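Long-range contacts in tannase (PDB 4J0G), which probably hydrolyses galloyl ester bonds of tannins, as a serine esterase of the alpha/beta-hydrolase fold: residues N161-G166 and S202-I207; V296-L301 and L331-Y336; H208-A213 and Q393-L398. All blocks are in the same frame, centred on the assembly; numbering follows the deposited sequence.

In the fold
Interactions 1 and 3 adjoin in sequence: the segment 202-207 runs directly into 208-213, and their centres lie 13 Å apart. Interaction 1 sits about 2 Å from the centre of the chain, where strands 158-161 and 200-204 lie side by side in the mixed sheet. Interaction 3 ties the start of helix 210-221 to the loop after helix 389-394, 180 residues further on. Between those two segments in the chain falls interaction 2, where helix 292-310 meets the end of strand 327-331 and the start of helix 333-340, about 23 Å from the chain centre. Two contacts border the 3,4-dihydroxybenzoate site: Ala165 of interaction 1 belongs to it, and the Leu210 side chain of interaction 3 lies about 4 Å from that of Glu358.

Interaction 1. Residues N161-G166 and S202-I207; sequences NGTSAG and SAYCPI. With HG (mercury (II) ion), chain D.
The carboxamide oxygen OD1 of Asn161 accepts the shortest polar bond of the contact, 2.7 Å from Ser202 OG, with the hydroxyl approaching from above the carbonyl plane. The same OD1 meets the edge of the Tyr204 ring, lying 3.2 Å from Tyr204 CE2, while the amide and ring planes stand 76° apart. With Asn161 CG anti to the backbone N, the amide reaches across to the neighbouring strand; its ND2 is bonded to Asp455, and the Tyr204 hydroxyl to Asp457.

Three backbone bonds then follow the two parallel segments. Tyr204 N donates to Gly162 O at 2.9 Å. Ser164 N donates in turn to Tyr204 O, also at 2.9 Å. The third, from Ile207 N to Ser164 O at 3.0 Å, arrives from well above the carbonyl plane. They carry the pairing past the end of the strands and into the turn before helix 165-175. Ser164 has phi 67° and psi -125°, as expected of the strained turn of a nucleophile elbow, and Gly162, Ser164 and Gly166 are consistent with its GxSxG pattern. The turn is tight, Gly162 CA lying 3.5 Å from Gly166 O.

On the 202-207 segment a mercury ion marks the Cys205 thiol, 2.6 Å from Cys205 SG and also coordinated by two waters. Ala165 binds 3,4-dihydroxybenzoate, as does His452, whose side chain comes within about 3 Å of that of Ser164. The Ser164 conformation, the GxSxG match and the nearness of His452 together suggest that Ser164 is the nucleophile of an alpha/beta-hydrolase, its backbone held in place by the bonds to Tyr204 and Ile207.

Interaction 2. Residues V296-L301 and L331-Y336; sequences VVRQLL and LDLSAY
Arg298 and Leu331 run antiparallel, each stem passing the other, with the aliphatic part of the arginine alongside the leucine: Arg298 CG is 3.9 Å from Leu331 CB. Arg298 CG stands anti to the backbone N (chi1 -171°), which sends the stem across to the other segment, and brings Arg298 CD to 3.2 Å from Leu331 O, the closest approach of the contact. The bend at chi3 turns the chain near its end. There Arg298 NH2 forms a salt bridge with Asp295, a residue of its own helix.

A turn further on, Leu301 presents two separate surfaces. Its CB rests 3.9 Å from Leu331 CD2, while its CD1 meets Leu333 CD2 at 3.8 Å, the two side chains crossing at about a right angle. The same Leu301 CD1 lies obliquely to the Tyr336 ring, 4.2 Å from Tyr336 CE2. No hydrogen bond crosses between the segments, so the contact is held largely by apolar packing.

The approaching helix begins with Asp332 as N-cap, its OD1 accepting from Ala335 N at 3.1 Å. Strand 327-331 leads directly into helix 333-340, which packs against helix 292-310; Val297 and Leu300 of the latter touch Ile429 of helix 426-437, and the Tyr336 hydroxyl bonds to Ala418 O.

Interaction 3. Residues H208-A213 and Q393-L398; sequences HNLEHA and QAINPL
Asn396 ND2 donates to both Asn209 and Glu211 across the contact. The stronger bond goes to Glu211 OE2, 2.7 Å from Asn396 ND2 with an N-H...O angle of 155°. OE2 lies in the amide plane of Asn396; ND2, for its part, sits above the carboxylate plane. The second bond, to Asn209 OD1 at 3.0 Å from Asn396 ND2, is weak, its angle being 134°; here the two side chains run alongside in the same direction, their amide planes 36° apart. Asn209 OD1 also accepts from His212 ND1 at 2.8 Å, so two donors share that oxygen.

The other end of the Asn396 amide closes an Asx turn: OD1 accepts from Leu398 N at 3.1 Å, fixing the loop that leaves helix 389-394. In the alpha/beta-hydrolase fold the facing segment is the connection from strand 200-204 into helix 210-221.

Packing is tight and buried where His208 and Asn209 meet Pro397 and Leu398. Leu398 CD1 approaches Asn209 ND2 at 3.5 Å, and Pro397 CD lies obliquely to the His208 ring, 3.9 Å from His208 CD2. The solvent side is at Glu211 and His212, both partly exposed; from there a bend at chi2 turns the Glu211 carboxylate in toward Asn396. Looser, though buried, is the meeting of Leu210 CD1 with Ile395 CD1 at 4.4 Å. Nearby, water 3 bridges the backbones, accepting from Leu210 N and donating weakly to Ile395 O. Leu210 also touches Glu358, which binds 3,4-dihydroxybenzoate.

Interaction 1. Residues N161-G166 and S202-I207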
loop_
_atom_site.group_PDB
_atom_site.type_symbol
_atom_site.label_atom_id
_atom_site.label_comp_id
_atom_site.label_asym_id
_atom_site.label_seq_id
_atom_site.Cartn_x
_atom_site.Cartn_y
_atom_site.Cartn_z
ATOM N N ASN A 161 -6.799 3.305 -2.563
ATOM C CA ASN A 161 -6.851 2.107 -1.729
ATOM C C ASN A 161 -6.041 0.983 -2.349
ATOM O O ASN A 161 -6.014 0.830 -3.569
ATOM C CB ASN A 161 -8.309 1.658 -1.556
ATOM C CG ASN A 161 -8.458 0.506 -0.578
ATOM O OD1 ASN A 161 -7.889 0.525 0.512
ATOM N ND2 ASN A 161 -9.218 -0.509 -0.968
ATOM N N GLY A 162 -5.386 0.195 -1.506
ATOM C CA GLY A 162 -4.595 -0.924 -1.983
ATOM C C GLY A 162 -4.078 -1.814 -0.869
ATOM O O GLY A 162 -4.079 -1.429 0.305
ATOM N N THR A 163 -3.618 -3.003 -1.245
ATOM C CA THR A 163 -3.091 -3.958 -0.287
ATOM C C THR A 163 -1.684 -4.328 -0.715
ATOM O O THR A 163 -1.406 -4.485 -1.902
ATOM C CB THR A 163 -3.927 -5.253 -0.249
ATOM O OG1 THR A 163 -5.267 -4.952 0.154
ATOM C CG2 THR A 163 -3.315 -6.260 0.723
ATOM N N SER A 164 -0.793 -4.463 0.260
ATOM C CA SER A 164 0.556 -4.932 -0.018
ATOM C C SER A 164 1.338 -3.926 -0.862
ATOM O O SER A 164 1.443 -2.756 -0.495
ATOM C CB SER A 164 0.506 -6.301 -0.694
ATOM O OG SER A 164 -0.306 -7.187 0.061
ATOM N N ALA A 165 1.873 -4.369 -1.996
ATOM C CA ALA A 165 2.536 -3.437 -2.896
ATOM C C ALA A 165 1.543 -2.376 -3.335
ATOM O O ALA A 165 1.919 -1.229 -3.565
ATOM C CB ALA A 165 3.079 -4.175 -4.103
ATOM N N GLY A 166 0.271 -2.757 -3.416
ATOM C CA GLY A 166 -0.782 -1.815 -3.749
ATOM C C GLY A 166 -1.012 -0.827 -2.620
ATOM O O GLY A 166 -1.414 0.314 -2.851
ATOM N N SER A 202 -5.979 5.303 1.983
ATOM C CA SER A 202 -6.246 4.031 2.629
ATOM C C SER A 202 -5.156 3.062 2.218
ATOM O O SER A 202 -4.899 2.887 1.027
ATOM C CB SER A 202 -7.607 3.505 2.176
ATOM O OG SER A 202 -7.810 2.181 2.620
ATOM N N ALA A 203 -4.506 2.440 3.197
ATOM C CA ALA A 203 -3.459 1.476 2.885
ATOM C C ALA A 203 -3.480 0.248 3.788
ATOM O O ALA A 203 -3.433 0.354 5.017
ATOM C CB ALA A 203 -2.093 2.158 2.948
ATOM N N TYR A 204 -3.536 -0.918 3.152
ATOM C CA TYR A 204 -3.430 -2.201 3.835
ATOM C C TYR A 204 -2.043 -2.795 3.672
ATOM O O TYR A 204 -1.536 -2.891 2.552
ATOM C CB TYR A 204 -4.493 -3.166 3.327
ATOM C CG TYR A 204 -5.897 -2.710 3.650
ATOM C CD1 TYR A 204 -6.499 -3.056 4.857
ATOM C CD2 TYR A 204 -6.616 -1.920 2.759
ATOM C CE1 TYR A 204 -7.779 -2.632 5.162
ATOM C CE2 TYR A 204 -7.892 -1.497 3.054
ATOM C CZ TYR A 204 -8.469 -1.853 4.256
ATOM O OH TYR A 204 -9.742 -1.431 4.549
ATOM N N CYS A 205 -1.441 -3.202 4.784
ATOM C CA CYS A 205 -0.112 -3.804 4.779
ATOM C C CYS A 205 0.794 -3.219 3.698
ATOM O O CYS A 205 1.272 -3.956 2.834
ATOM C CB CYS A 205 -0.229 -5.306 4.537
ATOM S SG CYS A 205 -1.675 -6.089 5.256
ATOM N N PRO A 206 1.028 -1.900 3.723
ATOM C CA PRO A 206 1.846 -1.345 2.638
ATOM C C PRO A 206 3.272 -1.905 2.632
ATOM O O PRO A 206 3.989 -1.744 3.621
ATOM C CB PRO A 206 1.858 0.160 2.948
ATOM C CG PRO A 206 1.555 0.245 4.419
ATOM C CD PRO A 206 0.603 -0.873 4.691
ATOM N N ILE A 207 3.694 -2.525 1.531
ATOM C CA ILE A 207 5.056 -3.031 1.466
ATOM C C ILE A 207 5.915 -1.912 0.888
ATOM O O ILE A 207 6.071 -1.790 -0.327
ATOM C CB ILE A 207 5.143 -4.298 0.594
ATOM C CG1 ILE A 207 4.226 -5.398 1.146
ATOM C CG2 ILE A 207 6.588 -4.768 0.458
ATOM C CD1 ILE A 207 4.546 -5.842 2.574
HETATM HG HG HG D . -0.677 -8.435 5.000
HETATM O O HOH W 1 0.619 -10.986 5.256
HETATM O O HOH W 2 0.417 -7.353 2.913
#

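Interaction 2. Residues V296-L301 and L331-Y336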
loop_
_atom_site.group_PDB
_atom_site.type_symbol
_atom_site.label_atom_id
_atom_site.label_comp_id
_atom_site.label_asym_id
_atom_site.label_seq_id
_atom_site.Cartn_x
_atom_site.Cartn_y
_atom_site.Cartn_z
ATOM N N VAL A 296 6.280 0.097 22.064
ATOM C CA VAL A 296 5.162 0.613 21.285
ATOM C C VAL A 296 4.550 -0.459 20.385
ATOM O O VAL A 296 3.330 -0.600 20.308
ATOM C CB VAL A 296 5.567 1.842 20.465
ATOM C CG1 VAL A 296 4.519 2.148 19.411
ATOM C CG2 VAL A 296 5.775 3.037 21.379
ATOM N N VAL A 297 5.409 -1.203 19.694
ATOM C CA VAL A 297 4.964 -2.308 18.854
ATOM C C VAL A 297 4.164 -3.284 19.705
ATOM O O VAL A 297 3.079 -3.721 19.319
ATOM C CB VAL A 297 6.137 -3.022 18.163
ATOM C CG1 VAL A 297 5.630 -4.185 17.312
ATOM C CG2 VAL A 297 6.926 -2.030 17.308
ATOM N N ARG A 298 4.706 -3.630 20.867
ATOM C CA ARG A 298 4.022 -4.544 21.774
ATOM C C ARG A 298 2.638 -4.016 22.180
ATOM O O ARG A 298 1.659 -4.761 22.184
ATOM C CB ARG A 298 4.868 -4.790 23.020
ATOM C CG ARG A 298 4.322 -5.893 23.914
ATOM C CD ARG A 298 5.324 -6.275 24.972
ATOM N NE ARG A 298 5.913 -5.089 25.571
ATOM C CZ ARG A 298 7.215 -4.929 25.768
ATOM N NH1 ARG A 298 8.058 -5.886 25.408
ATOM N NH2 ARG A 298 7.670 -3.816 26.324
ATOM N N GLN A 299 2.558 -2.734 22.526
ATOM C CA GLN A 299 1.288 -2.156 22.954
ATOM C C GLN A 299 0.212 -2.197 21.874
ATOM O O GLN A 299 -0.962 -2.427 22.169
ATOM C CB GLN A 299 1.464 -0.729 23.474
ATOM C CG GLN A 299 1.878 -0.669 24.933
ATOM C CD GLN A 299 2.749 0.529 25.245
ATOM O OE1 GLN A 299 3.877 0.633 24.757
ATOM N NE2 GLN A 299 2.234 1.441 26.067
ATOM N N LEU A 300 0.608 -1.994 20.623
ATOM C CA LEU A 300 -0.351 -2.039 19.533
ATOM C C LEU A 300 -0.883 -3.461 19.378
ATOM O O LEU A 300 -2.052 -3.653 19.057
ATOM C CB LEU A 300 0.253 -1.506 18.232
ATOM C CG LEU A 300 0.327 0.025 18.204
ATOM C CD1 LEU A 300 1.338 0.511 17.175
ATOM C CD2 LEU A 300 -1.039 0.634 17.946
ATOM N N LEU A 301 -0.019 -4.453 19.581
ATOM C CA LEU A 301 -0.439 -5.853 19.522
ATOM C C LEU A 301 -1.301 -6.232 20.733
ATOM O O LEU A 301 -2.227 -7.035 20.617
ATOM C CB LEU A 301 0.784 -6.769 19.447
ATOM C CG LEU A 301 1.549 -6.766 18.122
ATOM C CD1 LEU A 301 2.876 -7.486 18.227
ATOM C CD2 LEU A 301 0.691 -7.373 17.033
ATOM N N LEU A 331 2.362 -8.876 27.144
ATOM C CA LEU A 331 2.640 -9.748 26.015
ATOM C C LEU A 331 4.119 -10.156 25.963
ATOM O O LEU A 331 4.999 -9.298 26.040
ATOM C CB LEU A 331 2.245 -9.062 24.705
ATOM C CG LEU A 331 2.734 -9.760 23.437
ATOM C CD1 LEU A 331 2.132 -11.165 23.349
ATOM C CD2 LEU A 331 2.370 -8.938 22.216
ATOM N N ASP A 332 4.398 -11.453 25.857
ATOM C CA ASP A 332 5.761 -11.887 25.568
ATOM C C ASP A 332 5.955 -11.832 24.060
ATOM O O ASP A 332 5.572 -12.748 23.332
ATOM C CB ASP A 332 5.979 -13.323 26.041
ATOM C CG ASP A 332 7.385 -13.821 25.767
ATOM O OD1 ASP A 332 8.055 -13.250 24.879
ATOM O OD2 ASP A 332 7.818 -14.792 26.420
ATOM N N LEU A 333 6.592 -10.759 23.607
ATOM C CA LEU A 333 6.723 -10.491 22.182
ATOM C C LEU A 333 7.470 -11.608 21.443
ATOM O O LEU A 333 7.071 -12.014 20.358
ATOM C CB LEU A 333 7.418 -9.134 22.013
ATOM C CG LEU A 333 6.828 -8.043 21.104
ATOM C CD1 LEU A 333 7.839 -6.954 20.719
ATOM C CD2 LEU A 333 6.103 -8.603 19.889
ATOM N N SER A 334 8.550 -12.116 22.034
ATOM C CA SER A 334 9.324 -13.192 21.412
ATOM C C SER A 334 8.532 -14.500 21.245
ATOM O O SER A 334 8.631 -15.174 20.220
ATOM C CB SER A 334 10.633 -13.436 22.167
ATOM O OG SER A 334 11.416 -12.251 22.212
ATOM N N ALA A 335 7.748 -14.853 22.265
ATOM C CA ALA A 335 6.901 -16.044 22.205
ATOM C C ALA A 335 5.824 -15.911 21.132
ATOM O O ALA A 335 5.540 -16.857 20.392
ATOM C CB ALA A 335 6.275 -16.322 23.568
ATOM N N TYR A 336 5.222 -14.727 21.055
ATOM C CA TYR A 336 4.206 -14.456 20.046
ATOM C C TYR A 336 4.792 -14.622 18.649
ATOM O O TYR A 336 4.198 -15.274 17.786
ATOM C CB TYR A 336 3.598 -13.061 20.224
ATOM C CG TYR A 336 2.571 -12.708 19.170
ATOM C CD1 TYR A 336 1.292 -13.244 19.205
ATOM C CD2 TYR A 336 2.883 -11.826 18.141
ATOM C CE1 TYR A 336 0.358 -12.923 18.237
ATOM C CE2 TYR A 336 1.953 -11.496 17.171
ATOM C CZ TYR A 336 0.693 -12.048 17.223
ATOM O OH TYR A 336 -0.233 -11.724 16.260
#

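Interaction 3. Residues H208-A213 and Q393-L398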
loop_
_atom_site.group_PDB
_atom_site.type_symbol
_atom_site.label_atom_id
_atom_site.label_comp_id
_atom_site.label_asym_id
_atom_site.label_seq_id
_atom_site.Cartn_x
_atom_site.Cartn_y
_atom_site.Cartn_z
ATOM N N HIS A 208 6.469 -1.100 1.777
ATOM C CA HIS A 208 7.183 0.113 1.405
ATOM C C HIS A 208 8.438 0.210 2.257
ATOM O O HIS A 208 8.733 -0.692 3.038
ATOM C CB HIS A 208 6.316 1.345 1.631
ATOM C CG HIS A 208 6.201 1.738 3.070
ATOM N ND1 HIS A 208 5.474 1.011 3.987
ATOM C CD2 HIS A 208 6.723 2.786 3.750
ATOM C CE1 HIS A 208 5.553 1.593 5.169
ATOM N NE2 HIS A 208 6.305 2.671 5.053
ATOM N N ASN A 209 9.190 1.292 2.086
ATOM C CA ASN A 209 10.436 1.447 2.819
ATOM C C ASN A 209 11.341 0.262 2.543
ATOM O O ASN A 209 11.915 -0.334 3.460
ATOM C CB ASN A 209 10.168 1.609 4.316
ATOM C CG ASN A 209 11.356 2.180 5.061
ATOM O OD1 ASN A 209 12.322 2.634 4.451
ATOM N ND2 ASN A 209 11.292 2.164 6.387
ATOM N N LEU A 210 11.433 -0.094 1.269
ATOM C CA LEU A 210 12.085 -1.329 0.868
ATOM C C LEU A 210 13.550 -1.384 1.302
ATOM O O LEU A 210 14.057 -2.456 1.626
ATOM C CB LEU A 210 11.924 -1.559 -0.635
ATOM C CG LEU A 210 10.452 -1.615 -1.055
ATOM C CD1 LEU A 210 10.300 -1.792 -2.558
ATOM C CD2 LEU A 210 9.738 -2.725 -0.306
ATOM N N GLU A 211 14.238 -0.245 1.279
ATOM C CA GLU A 211 15.654 -0.245 1.626
ATOM C C GLU A 211 15.911 -0.418 3.128
ATOM O O GLU A 211 17.055 -0.584 3.547
ATOM C CB GLU A 211 16.338 1.033 1.114
ATOM C CG GLU A 211 15.936 2.313 1.842
ATOM C CD GLU A 211 14.669 2.934 1.271
ATOM O OE1 GLU A 211 13.845 2.193 0.693
ATOM O OE2 GLU A 211 14.503 4.166 1.392
ATOM N N HIS A 212 14.858 -0.377 3.934
ATOM C CA HIS A 212 15.000 -0.651 5.367
ATOM C C HIS A 212 14.216 -1.875 5.846
ATOM O O HIS A 212 14.238 -2.214 7.025
ATOM C CB HIS A 212 14.668 0.588 6.201
ATOM C CG HIS A 212 15.505 1.780 5.852
ATOM N ND1 HIS A 212 14.986 2.900 5.238
ATOM C CD2 HIS A 212 16.829 2.014 6.005
ATOM C CE1 HIS A 212 15.953 3.777 5.040
ATOM N NE2 HIS A 212 17.082 3.264 5.497
ATOM N N ALA A 213 13.525 -2.531 4.921
ATOM C CA ALA A 213 12.656 -3.653 5.255
ATOM C C ALA A 213 13.418 -4.902 5.701
ATOM O O ALA A 213 12.912 -5.697 6.499
ATOM C CB ALA A 213 11.730 -3.975 4.073
ATOM N N GLN A 393 14.828 6.315 -3.179
ATOM C CA GLN A 393 14.243 7.364 -2.355
ATOM C C GLN A 393 12.864 7.768 -2.866
ATOM O O GLN A 393 11.932 7.966 -2.089
ATOM C CB GLN A 393 15.142 8.593 -2.297
ATOM C CG GLN A 393 14.501 9.739 -1.534
ATOM C CD GLN A 393 15.403 10.940 -1.381
ATOM O OE1 GLN A 393 16.520 10.832 -0.878
ATOM N NE2 GLN A 393 14.914 12.102 -1.798
ATOM N N ALA A 394 12.753 7.911 -4.182
ATOM C CA ALA A 394 11.535 8.405 -4.812
ATOM C C ALA A 394 10.309 7.502 -4.604
ATOM O O ALA A 394 9.180 7.989 -4.541
ATOM C CB ALA A 394 11.779 8.633 -6.304
ATOM N N ILE A 395 10.517 6.195 -4.476
ATOM C CA ILE A 395 9.372 5.300 -4.327
ATOM C C ILE A 395 9.097 4.945 -2.865
ATOM O O ILE A 395 8.245 4.107 -2.576
ATOM C CB ILE A 395 9.467 4.013 -5.199
ATOM C CG1 ILE A 395 10.542 3.048 -4.696
ATOM C CG2 ILE A 395 9.622 4.369 -6.672
ATOM C CD1 ILE A 395 10.386 1.646 -5.262
ATOM N N ASN A 396 9.834 5.577 -1.955
ATOM C CA ASN A 396 9.615 5.416 -0.521
ATOM C C ASN A 396 8.761 6.567 0.015
ATOM O O ASN A 396 9.191 7.720 -0.002
ATOM C CB ASN A 396 10.968 5.392 0.198
ATOM C CG ASN A 396 10.849 5.052 1.674
ATOM O OD1 ASN A 396 9.758 5.068 2.249
ATOM N ND2 ASN A 396 11.982 4.752 2.299
ATOM N N PRO A 397 7.540 6.263 0.493
ATOM C CA PRO A 397 6.639 7.298 1.020
ATOM C C PRO A 397 7.244 8.159 2.129
ATOM O O PRO A 397 6.887 9.330 2.245
ATOM C CB PRO A 397 5.447 6.494 1.544
ATOM C CG PRO A 397 5.451 5.259 0.720
ATOM C CD PRO A 397 6.909 4.933 0.522
ATOM N N LEU A 398 8.143 7.589 2.927
ATOM C CA LEU A 398 8.723 8.316 4.053
ATOM C C LEU A 398 9.525 9.517 3.563
ATOM O O LEU A 398 9.651 10.515 4.273
ATOM C CB LEU A 398 9.628 7.402 4.887
ATOM C CG LEU A 398 9.055 6.129 5.517
ATOM C CD1 LEU A 398 10.118 5.428 6.333
ATOM C CD2 LEU A 398 7.833 6.419 6.372
HETATM O O HOH W 3 10.025 1.918 -0.562
#